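Local coordinates for protein Exo-1,3/1,4-beta-glucanase (Pseudoalteromonas sp., PDB 3RRX) that hydrolyses 1,3- and 1,4-linked beta-glucans as an exo-acting glycoside hydrolase of family 3, probably with beta-glucosidase activity, at residues A[414-419]-A[466-471]; A[480-485]-A[524-529]. The protein carries 1 engineered substitution. All coordinates share one frame; numbering follows the deposited sequence.

Contacts 1 and 2 lie side by side in one six-stranded mixed sheet of the family 3 C-terminal domain, their centres about 9 Å apart. Contact 1 pairs 414-419 with the outermost strand, 466-471, and is only partly buried: one face is apolar, while the other carries charged side chains and a bridging water. Contact 2, between 480-485 and 524-529, lies further into the sheet and is almost wholly aliphatic. The two share no strand, yet they adjoin: 415-419 and 482-488 are neighbours, joined by probable hydrogen bonds that D481 N and I484 N give to R415 O and L417 O. Neither contact lies near the annotated metal sites.

Contact 1 of 2, residues A[414-419]-A[466-471]; sequences SRILVA and GKITLS
At the edge of the mixed sheet, the outermost strand 467-470 runs parallel to 415-419, with I416 level with I468 and V418 level with L470. Five backbone hydrogen bonds join the segments. K467 N donates to S414 O, and its O accepts from I416 N (2.8 Å); T469 likewise bonds both ways, its O taking V418 N at 2.8 Å in an almost straight bond (176°). The return bond, T469 N to I416 O, is 3.0 Å long and bent to 140°, and S471 N closes the series on V418 O. I416 O also accepts a water at 2.9 Å, which spans to T469 OG1 and so ties a side-chain hydroxyl to the neighbouring backbone.

The side chains alternate between two faces. On one, I468 has CG1 anti to its backbone N (chi1 -163°), carrying CD1 across to CG2 of V418, 3.6 Å away; helix 453-463 covers this face, touching I416, V418, I468 and L470. On the other, the L417 and T469 side chains cross, CD1 meeting CG2 at 3.9 Å. Nearby, the R415 guanidinium has CB of K467 over one face (NH1 to CB 4.1 Å); R415 NH2 and K467 NZ, probably both charged, are 5.2 Å apart and do not touch. Parallel strands joined through a helix packed on one face characterise the beta-alpha-beta unit.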
loop_
_atom_site.group_PDB
_atom_site.type_symbol
_atom_site.label_atom_id
_atom_site.label_comp_id
_atom_site.label_asym_id
_atom_site.label_seq_id
_atom_site.Cartn_x
_atom_site.Cartn_y
_atom_site.Cartn_z
ATOM N N SER A 414 -22.411 -7.422 -28.513
ATOM C CA SER A 414 -23.698 -7.725 -27.888
ATOM C C SER A 414 -24.390 -6.467 -27.382
ATOM O O SER A 414 -23.823 -5.372 -27.407
ATOM C CB SER A 414 -23.510 -8.673 -26.692
ATOM O OG SER A 414 -22.830 -9.857 -27.056
ATOM N N ARG A 415 -25.612 -6.642 -26.891
ATOM C CA ARG A 415 -26.294 -5.591 -26.145
ATOM C C ARG A 415 -26.112 -5.853 -24.654
ATOM O O ARG A 415 -26.585 -6.869 -24.123
ATOM C CB ARG A 415 -27.779 -5.544 -26.486
ATOM C CG ARG A 415 -28.541 -4.471 -25.728
ATOM C CD ARG A 415 -30.025 -4.509 -26.055
ATOM N NE ARG A 415 -30.263 -4.567 -27.495
ATOM C CZ ARG A 415 -30.460 -3.505 -28.267
ATOM N NH1 ARG A 415 -30.450 -2.285 -27.743
ATOM N NH2 ARG A 415 -30.671 -3.662 -29.568
ATOM N N ILE A 416 -25.422 -4.935 -23.985
ATOM C CA ILE A 416 -25.027 -5.135 -22.597
ATOM C C ILE A 416 -25.618 -4.069 -21.688
ATOM O O ILE A 416 -25.653 -2.885 -22.033
ATOM C CB ILE A 416 -23.491 -5.119 -22.477
ATOM C CG1 ILE A 416 -22.896 -6.246 -23.324
ATOM C CG2 ILE A 416 -23.034 -5.224 -21.007
ATOM C CD1 ILE A 416 -21.388 -6.195 -23.435
ATOM N N LEU A 417 -26.098 -4.502 -20.532
ATOM C CA LEU A 417 -26.480 -3.589 -19.465
ATOM C C LEU A 417 -25.416 -3.635 -18.374
ATOM O O LEU A 417 -25.037 -4.716 -17.927
ATOM C CB LEU A 417 -27.807 -4.016 -18.858
ATOM C CG LEU A 417 -28.284 -3.268 -17.608
ATOM C CD1 LEU A 417 -28.670 -1.822 -17.953
ATOM C CD2 LEU A 417 -29.474 -4.005 -17.004
ATOM N N VAL A 418 -24.928 -2.474 -17.946
ATOM C CA VAL A 418 -23.992 -2.436 -16.822
ATOM C C VAL A 418 -24.714 -1.789 -15.657
ATOM O O VAL A 418 -25.223 -0.671 -15.781
ATOM C CB VAL A 418 -22.714 -1.640 -17.151
ATOM C CG1 VAL A 418 -21.707 -1.744 -15.997
ATOM C CG2 VAL A 418 -22.090 -2.153 -18.442
ATOM N N ALA A 419 -24.770 -2.503 -14.538
ATOM C CA ALA A 419 -25.547 -2.078 -13.387
ATOM C C ALA A 419 -24.712 -2.240 -12.128
ATOM O O ALA A 419 -23.569 -2.699 -12.188
ATOM C CB ALA A 419 -26.849 -2.920 -13.282
ATOM N N GLY A 466 -21.527 -2.931 -30.776
ATOM C CA GLY A 466 -22.537 -3.380 -29.831
ATOM C C GLY A 466 -23.300 -2.214 -29.238
ATOM O O GLY A 466 -23.147 -1.083 -29.685
ATOM N N LYS A 467 -24.116 -2.483 -28.223
ATOM C CA LYS A 467 -24.893 -1.443 -27.548
ATOM C C LYS A 467 -24.738 -1.596 -26.045
ATOM O O LYS A 467 -24.759 -2.706 -25.527
ATOM C CB LYS A 467 -26.379 -1.539 -27.903
ATOM C CG LYS A 467 -26.693 -1.267 -29.369
ATOM C CD LYS A 467 -26.269 0.137 -29.772
ATOM C CE LYS A 467 -26.476 0.375 -31.268
ATOM N NZ LYS A 467 -27.908 0.213 -31.659
ATOM N N ILE A 468 -24.596 -0.483 -25.342
ATOM C CA ILE A 468 -24.378 -0.549 -23.903
ATOM C C ILE A 468 -25.201 0.499 -23.172
ATOM O O ILE A 468 -25.450 1.589 -23.693
ATOM C CB ILE A 468 -22.875 -0.429 -23.539
ATOM C CG1 ILE A 468 -22.637 -0.907 -22.105
ATOM C CG2 ILE A 468 -22.361 1.007 -23.741
ATOM C CD1 ILE A 468 -21.178 -1.139 -21.781
ATOM N N THR A 469 -25.630 0.155 -21.966
ATOM C CA THR A 469 -26.450 1.042 -21.153
ATOM C C THR A 469 -25.936 1.030 -19.724
ATOM O O THR A 469 -25.596 -0.030 -19.203
ATOM C CB THR A 469 -27.920 0.576 -21.162
ATOM O OG1 THR A 469 -28.466 0.761 -22.477
ATOM C CG2 THR A 469 -28.744 1.371 -20.168
ATOM N N LEU A 470 -25.869 2.202 -19.095
ATOM C CA LEU A 470 -25.506 2.289 -17.677
ATOM C C LEU A 470 -26.740 2.555 -16.824
ATOM O O LEU A 470 -27.464 3.522 -17.056
ATOM C CB LEU A 470 -24.479 3.407 -17.446
ATOM C CG LEU A 470 -24.171 3.739 -15.983
ATOM C CD1 LEU A 470 -23.445 2.569 -15.323
ATOM C CD2 LEU A 470 -23.333 5.026 -15.883
ATOM N N SER A 471 -26.988 1.696 -15.843
ATOM C CA SER A 471 -28.048 1.941 -14.878
ATOM C C SER A 471 -27.748 1.228 -13.564
ATOM O O SER A 471 -27.940 0.018 -13.451
ATOM C CB SER A 471 -29.403 1.486 -15.428
ATOM O OG SER A 471 -30.384 1.490 -14.404
HETATM O O HOH W 1 -27.926 -1.918 -23.553
#

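Contact 2 of 2, residues A[480-485]-A[524-529]; sequences PDVAIV and PVVTVF
I484, V526 and V528 form the close-packed side of this strand pair. CG2 of I484 stands anti to its backbone N and meets CG2 of V528 at 3.9 Å, while its CG1 branch lies near CB of V526. Beside them V482 CG2 reaches V526 CG2 at 4.1 Å. Chi1 of V482 is 60°, which puts CG1 between the backbone N and the carbonyl carbon and turns CG2 across to P524 O, 3.3 Å away. I416 of the adjoining strand continues this apolar layer against V482 and I484.

The backbones are held by four short hydrogen bonds, all close to straight: A483 N to P524 O (2.9 Å), V526 N to A483 O (2.8 Å), V485 N to V526 O and V528 N to V485 O. This pairing closes a beta-alpha-beta unit in which helix 510-520 links strand 482-488 to the parallel strand 525-530. The helix packs over the face that bears V485 and T527, where CG2 of V485 lies a looser 4.3 Å from CG1 of V525. T527 is buried, and its OG1 hydrogen-bonds S544 OG.

The solvent side lies just ahead of the two strands, where the partly exposed P524 ring still sets CG 3.3 Å from D481 O, and the solvent-exposed D481 side chain turns away from 524-529, its OD2 accepting R415 N.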
loop_
_atom_site.group_PDB
_atom_site.type_symbol
_atom_site.label_atom_id
_atom_site.label_comp_id
_atom_site.label_asym_id
_atom_site.label_seq_id
_atom_site.Cartn_x
_atom_site.Cartn_y
_atom_site.Cartn_z
ATOM N N PRO A 480 -31.392 -6.581 -22.378
ATOM C CA PRO A 480 -30.016 -6.866 -22.799
ATOM C C PRO A 480 -29.767 -8.357 -22.987
ATOM O O PRO A 480 -30.517 -9.183 -22.463
ATOM C CB PRO A 480 -29.178 -6.340 -21.621
ATOM C CG PRO A 480 -30.053 -6.553 -20.434
ATOM C CD PRO A 480 -31.489 -6.345 -20.926
ATOM N N ASP A 481 -28.713 -8.687 -23.725
ATOM C CA ASP A 481 -28.258 -10.063 -23.847
ATOM C C ASP A 481 -27.611 -10.550 -22.547
ATOM O O ASP A 481 -27.634 -11.740 -22.240
ATOM C CB ASP A 481 -27.240 -10.167 -24.977
ATOM C CG ASP A 481 -27.821 -9.764 -26.313
ATOM O OD1 ASP A 481 -29.002 -10.074 -26.566
ATOM O OD2 ASP A 481 -27.096 -9.147 -27.111
ATOM N N VAL A 482 -27.026 -9.624 -21.796
ATOM C CA VAL A 482 -26.331 -9.958 -20.550
ATOM C C VAL A 482 -26.219 -8.705 -19.689
ATOM O O VAL A 482 -26.190 -7.585 -20.213
ATOM C CB VAL A 482 -24.919 -10.535 -20.826
ATOM C CG1 VAL A 482 -24.055 -9.533 -21.580
ATOM C CG2 VAL A 482 -24.226 -10.980 -19.516
ATOM N N ALA A 483 -26.193 -8.888 -18.372
ATOM C CA ALA A 483 -25.974 -7.774 -17.459
ATOM C C ALA A 483 -24.640 -7.971 -16.745
ATOM O O ALA A 483 -24.390 -9.031 -16.170
ATOM C CB ALA A 483 -27.105 -7.673 -16.447
ATOM N N ILE A 484 -23.771 -6.966 -16.813
ATOM C CA ILE A 484 -22.553 -6.980 -16.008
ATOM C C ILE A 484 -22.847 -6.130 -14.796
ATOM O O ILE A 484 -23.129 -4.934 -14.918
ATOM C CB ILE A 484 -21.355 -6.407 -16.770
ATOM C CG1 ILE A 484 -21.048 -7.276 -17.993
ATOM C CG2 ILE A 484 -20.117 -6.298 -15.855
ATOM C CD1 ILE A 484 -19.966 -6.703 -18.900
ATOM N N VAL A 485 -22.806 -6.747 -13.625
ATOM C CA VAL A 485 -23.208 -6.064 -12.407
ATOM C C VAL A 485 -21.987 -5.834 -11.524
ATOM O O VAL A 485 -21.348 -6.787 -11.071
ATOM C CB VAL A 485 -24.280 -6.865 -11.663
ATOM C CG1 VAL A 485 -24.725 -6.130 -10.412
ATOM C CG2 VAL A 485 -25.487 -7.141 -12.595
ATOM N N PRO A 524 -28.984 -13.172 -18.148
ATOM C CA PRO A 524 -27.713 -13.757 -17.707
ATOM C C PRO A 524 -26.890 -12.704 -16.971
ATOM O O PRO A 524 -26.791 -11.576 -17.446
ATOM C CB PRO A 524 -27.026 -14.131 -19.020
ATOM C CG PRO A 524 -28.122 -14.201 -20.028
ATOM C CD PRO A 524 -29.132 -13.199 -19.611
ATOM N N VAL A 525 -26.307 -13.071 -15.833
ATOM C CA VAL A 525 -25.660 -12.098 -14.954
ATOM C C VAL A 525 -24.180 -12.401 -14.757
ATOM O O VAL A 525 -23.824 -13.496 -14.344
ATOM C CB VAL A 525 -26.343 -12.074 -13.575
ATOM C CG1 VAL A 525 -25.451 -11.403 -12.541
ATOM C CG2 VAL A 525 -27.726 -11.396 -13.666
ATOM N N VAL A 526 -23.325 -11.428 -15.074
ATOM C CA VAL A 526 -21.901 -11.517 -14.781
ATOM C C VAL A 526 -21.569 -10.531 -13.668
ATOM O O VAL A 526 -21.705 -9.313 -13.844
ATOM C CB VAL A 526 -21.035 -11.162 -16.009
ATOM C CG1 VAL A 526 -19.564 -11.021 -15.600
ATOM C CG2 VAL A 526 -21.190 -12.214 -17.100
ATOM N N THR A 527 -21.140 -11.043 -12.521
ATOM C CA THR A 527 -20.891 -10.172 -11.381
ATOM C C THR A 527 -19.413 -9.827 -11.252
ATOM O O THR A 527 -18.557 -10.717 -11.239
ATOM C CB THR A 527 -21.408 -10.804 -10.074
ATOM O OG1 THR A 527 -22.836 -10.913 -10.144
ATOM C CG2 THR A 527 -21.012 -9.943 -8.862
ATOM N N VAL A 528 -19.119 -8.533 -11.194
ATOM C CA VAL A 528 -17.760 -8.064 -10.925
ATOM C C VAL A 528 -17.720 -7.526 -9.498
ATOM O O VAL A 528 -18.376 -6.532 -9.183
ATOM C CB VAL A 528 -17.317 -6.955 -11.908
ATOM C CG1 VAL A 528 -15.893 -6.464 -11.559
ATOM C CG2 VAL A 528 -17.368 -7.459 -13.345
ATOM N N PHE A 529 -16.945 -8.185 -8.645
ATOM C CA PHE A 529 -16.965 -7.933 -7.212
ATOM C C PHE A 529 -15.724 -7.133 -6.788
ATOM O O PHE A 529 -14.590 -7.612 -6.911
ATOM C CB PHE A 529 -17.014 -9.290 -6.489
ATOM C CG PHE A 529 -17.215 -9.201 -5.004
ATOM C CD1 PHE A 529 -18.389 -8.675 -4.477
ATOM C CD2 PHE A 529 -16.244 -9.676 -4.134
ATOM C CE1 PHE A 529 -18.587 -8.611 -3.112
ATOM C CE2 PHE A 529 -16.436 -9.623 -2.755
ATOM C CZ PHE A 529 -17.607 -9.084 -2.243
#